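Side-chain contact in Myo-inositol 2-dehydrogenase (Lactobacillus plantarum WCFS1, PDB 3CEA), which probably catalyses the NAD-dependent oxidation of myo-inositol at its 2-hydroxyl, as an oxidoreductase with an NAD-binding Rossmann fold: residues L254-M257 / W262-I265. Numbering follows the deposited sequence.
Sequences LEVM and WVRI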
ATOM      1  N   LEU A 254      -3.468 -11.670 -10.544  1.00 42.78           N
ATOM      2  CA  LEU A 254      -4.513 -12.673 -10.400  1.00 42.98           C
ATOM      3  C   LEU A 254      -5.330 -12.415  -9.143  1.00 43.44           C
ATOM      4  O   LEU A 254      -4.782 -12.301  -8.043  1.00 43.42           O
ATOM      5  CB  LEU A 254      -3.932 -14.091 -10.368  1.00 42.85           C
ATOM      6  CG  LEU A 254      -4.926 -15.261 -10.433  1.00 42.74           C
ATOM      7  CD1 LEU A 254      -5.624 -15.341 -11.792  1.00 43.07           C
ATOM      8  CD2 LEU A 254      -4.234 -16.580 -10.125  1.00 42.94           C
ATOM      9  N   GLU A 255      -6.644 -12.320  -9.323  1.00 43.48           N
ATOM     10  CA  GLU A 255      -7.564 -12.151  -8.209  1.00 43.28           C
ATOM     11  C   GLU A 255      -8.455 -13.373  -8.088  1.00 43.07           C
ATOM     12  O   GLU A 255      -9.182 -13.716  -9.018  1.00 43.73           O
ATOM     13  CB  GLU A 255      -8.418 -10.895  -8.396  1.00 43.32           C
ATOM     14  CG  GLU A 255      -9.473 -10.688  -7.315  1.00 44.74           C
ATOM     15  CD  GLU A 255     -10.467  -9.611  -7.680  1.00 47.61           C
ATOM     16  OE1 GLU A 255     -10.116  -8.415  -7.591  1.00 49.84           O
ATOM     17  OE2 GLU A 255     -11.600  -9.963  -8.062  1.00 48.97           O
ATOM     18  N   VAL A 256      -8.388 -14.036  -6.941  1.00 42.18           N
ATOM     19  CA  VAL A 256      -9.289 -15.138  -6.664  1.00 41.07           C
ATOM     20  C   VAL A 256     -10.307 -14.686  -5.624  1.00 40.22           C
ATOM     21  O   VAL A 256      -9.990 -14.516  -4.445  1.00 40.11           O
ATOM     22  CB  VAL A 256      -8.554 -16.417  -6.224  1.00 41.21           C
ATOM     23  CG1 VAL A 256      -9.487 -17.610  -6.327  1.00 41.47           C
ATOM     24  CG2 VAL A 256      -7.317 -16.653  -7.089  1.00 40.80           C
HETATM   25  N   MSE A 257     -11.531 -14.477  -6.094  1.00 39.26           N
HETATM   26  CA  MSE A 257     -12.612 -13.963  -5.276  1.00 38.18           C
HETATM   27  C   MSE A 257     -13.448 -15.127  -4.755  1.00 38.57           C
HETATM   28  O   MSE A 257     -14.107 -15.821  -5.530  1.00 39.30           O
HETATM   29  CB  MSE A 257     -13.462 -13.003  -6.109  1.00 38.41           C
HETATM   30  CG  MSE A 257     -14.420 -12.150  -5.316  1.00 38.47           C
HETATM   31 SE   MSE A 257     -15.827 -11.405  -6.421  0.75 35.55          SE
HETATM   32  CE  MSE A 257     -14.820 -10.006  -7.307  1.00 34.23           C
ATOM     33  N   TRP A 262     -10.879 -13.058  -0.189  1.00 37.97           N
ATOM     34  CA  TRP A 262     -10.262 -12.990  -1.511  1.00 38.25           C
ATOM     35  C   TRP A 262      -8.747 -13.075  -1.387  1.00 38.63           C
ATOM     36  O   TRP A 262      -8.195 -12.985  -0.286  1.00 38.34           O
ATOM     37  CB  TRP A 262     -10.583 -11.675  -2.245  1.00 38.06           C
ATOM     38  CG  TRP A 262     -12.014 -11.224  -2.297  1.00 37.91           C
ATOM     39  CD1 TRP A 262     -13.135 -11.946  -1.981  1.00 39.19           C
ATOM     40  CD2 TRP A 262     -12.475  -9.943  -2.737  1.00 38.20           C
ATOM     41  NE1 TRP A 262     -14.262 -11.181  -2.174  1.00 39.46           N
ATOM     42  CE2 TRP A 262     -13.885  -9.949  -2.643  1.00 38.49           C
ATOM     43  CE3 TRP A 262     -11.831  -8.784  -3.196  1.00 38.00           C
ATOM     44  CZ2 TRP A 262     -14.664  -8.842  -2.990  1.00 38.81           C
ATOM     45  CZ3 TRP A 262     -12.606  -7.683  -3.539  1.00 39.29           C
ATOM     46  CH2 TRP A 262     -14.008  -7.722  -3.434  1.00 38.49           C
ATOM     47  N   VAL A 263      -8.087 -13.247  -2.531  1.00 38.63           N
ATOM     48  CA  VAL A 263      -6.656 -13.011  -2.645  1.00 38.74           C
ATOM     49  C   VAL A 263      -6.382 -12.279  -3.944  1.00 39.28           C
ATOM     50  O   VAL A 263      -7.045 -12.517  -4.955  1.00 39.44           O
ATOM     51  CB  VAL A 263      -5.779 -14.312  -2.556  1.00 39.10           C
ATOM     52  CG1 VAL A 263      -5.894 -14.974  -1.173  1.00 36.78           C
ATOM     53  CG2 VAL A 263      -6.106 -15.301  -3.674  1.00 38.37           C
ATOM     54  N   ARG A 264      -5.428 -11.358  -3.896  1.00 39.54           N
ATOM     55  CA  ARG A 264      -4.898 -10.741  -5.098  1.00 39.84           C
ATOM     56  C   ARG A 264      -3.401 -10.980  -5.150  1.00 40.23           C
ATOM     57  O   ARG A 264      -2.691 -10.780  -4.164  1.00 40.05           O
ATOM     58  CB  ARG A 264      -5.220  -9.252  -5.146  1.00 39.86           C
ATOM     59  CG  ARG A 264      -6.617  -8.964  -5.652  1.00 40.43           C
ATOM     60  CD  ARG A 264      -7.043  -7.562  -5.303  1.00 39.98           C
ATOM     61  NE  ARG A 264      -8.339  -7.233  -5.883  1.00 42.12           N
ATOM     62  CZ  ARG A 264      -8.978  -6.083  -5.693  1.00 43.24           C
ATOM     63  NH1 ARG A 264      -8.449  -5.137  -4.925  1.00 43.43           N
ATOM     64  NH2 ARG A 264     -10.152  -5.878  -6.272  1.00 44.84           N
ATOM     65  N   ILE A 265      -2.941 -11.437  -6.310  1.00 40.62           N
ATOM     66  CA  ILE A 265      -1.539 -11.736  -6.531  1.00 40.77           C
ATOM     67  C   ILE A 265      -1.012 -10.710  -7.520  1.00 41.19           C
ATOM     68  O   ILE A 265      -1.527 -10.592  -8.632  1.00 41.20           O
ATOM     69  CB  ILE A 265      -1.352 -13.177  -7.066  1.00 40.59           C
ATOM     70  CG1 ILE A 265      -2.015 -14.181  -6.116  1.00 41.05           C
ATOM     71  CG2 ILE A 265       0.130 -13.505  -7.224  1.00 40.35           C
ATOM     72  CD1 ILE A 265      -2.695 -15.345  -6.815  1.00 40.83           C
TER
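Glu255 and Arg264 form a salt bridge across the antiparallel beta hairpin of strands 251-258 and 262-265, at one border of the chain's mixed sheet in the C-terminal domain. They are a non-hydrogen-bonded pair, and their aliphatic stems run alongside each other. The straight chain of Arg264 presents the NE edge of its guanidinium, and NE and NH2 both donate to Glu255 OE1, at 2.7 Å and 2.9 Å. Both come from one face of the carboxylate, whose plane is turned 27° from the guanidinium. OE1 also pairs with Arg157, while OE2 bonds Tyr159 OH of a neighbouring subunit; Arg264 NH2 reaches Glu253 of that same subunit. A leucine in place of Arg264 would probably leave that Glu253 without this cationic partner and Glu255 leaning on Arg157 alone among the charges described. On the same face, Met257, a selenomethionine, has CG anti to its backbone N (chi1 -166°), which brings CG over the pyrrole ring of Trp262, 3.5 Å from its centroid, a CH-pi contact; SE stands farther out, oblique to the ring. The opposite face is apolar: Val256 CB meets Val263 CG2 at 3.7 Å, and Leu254 CD2 meets Ile265 CD1. Paired backbone bonds lock Leu254 to Ile265 and Val256 to Val263. Helices 136-146 and 182-198 pack on this apolar face, strand 153-163 flanks 251-258, and 262-265 pairs antiparallel with a strand of another subunit, carrying the sheet across the interface.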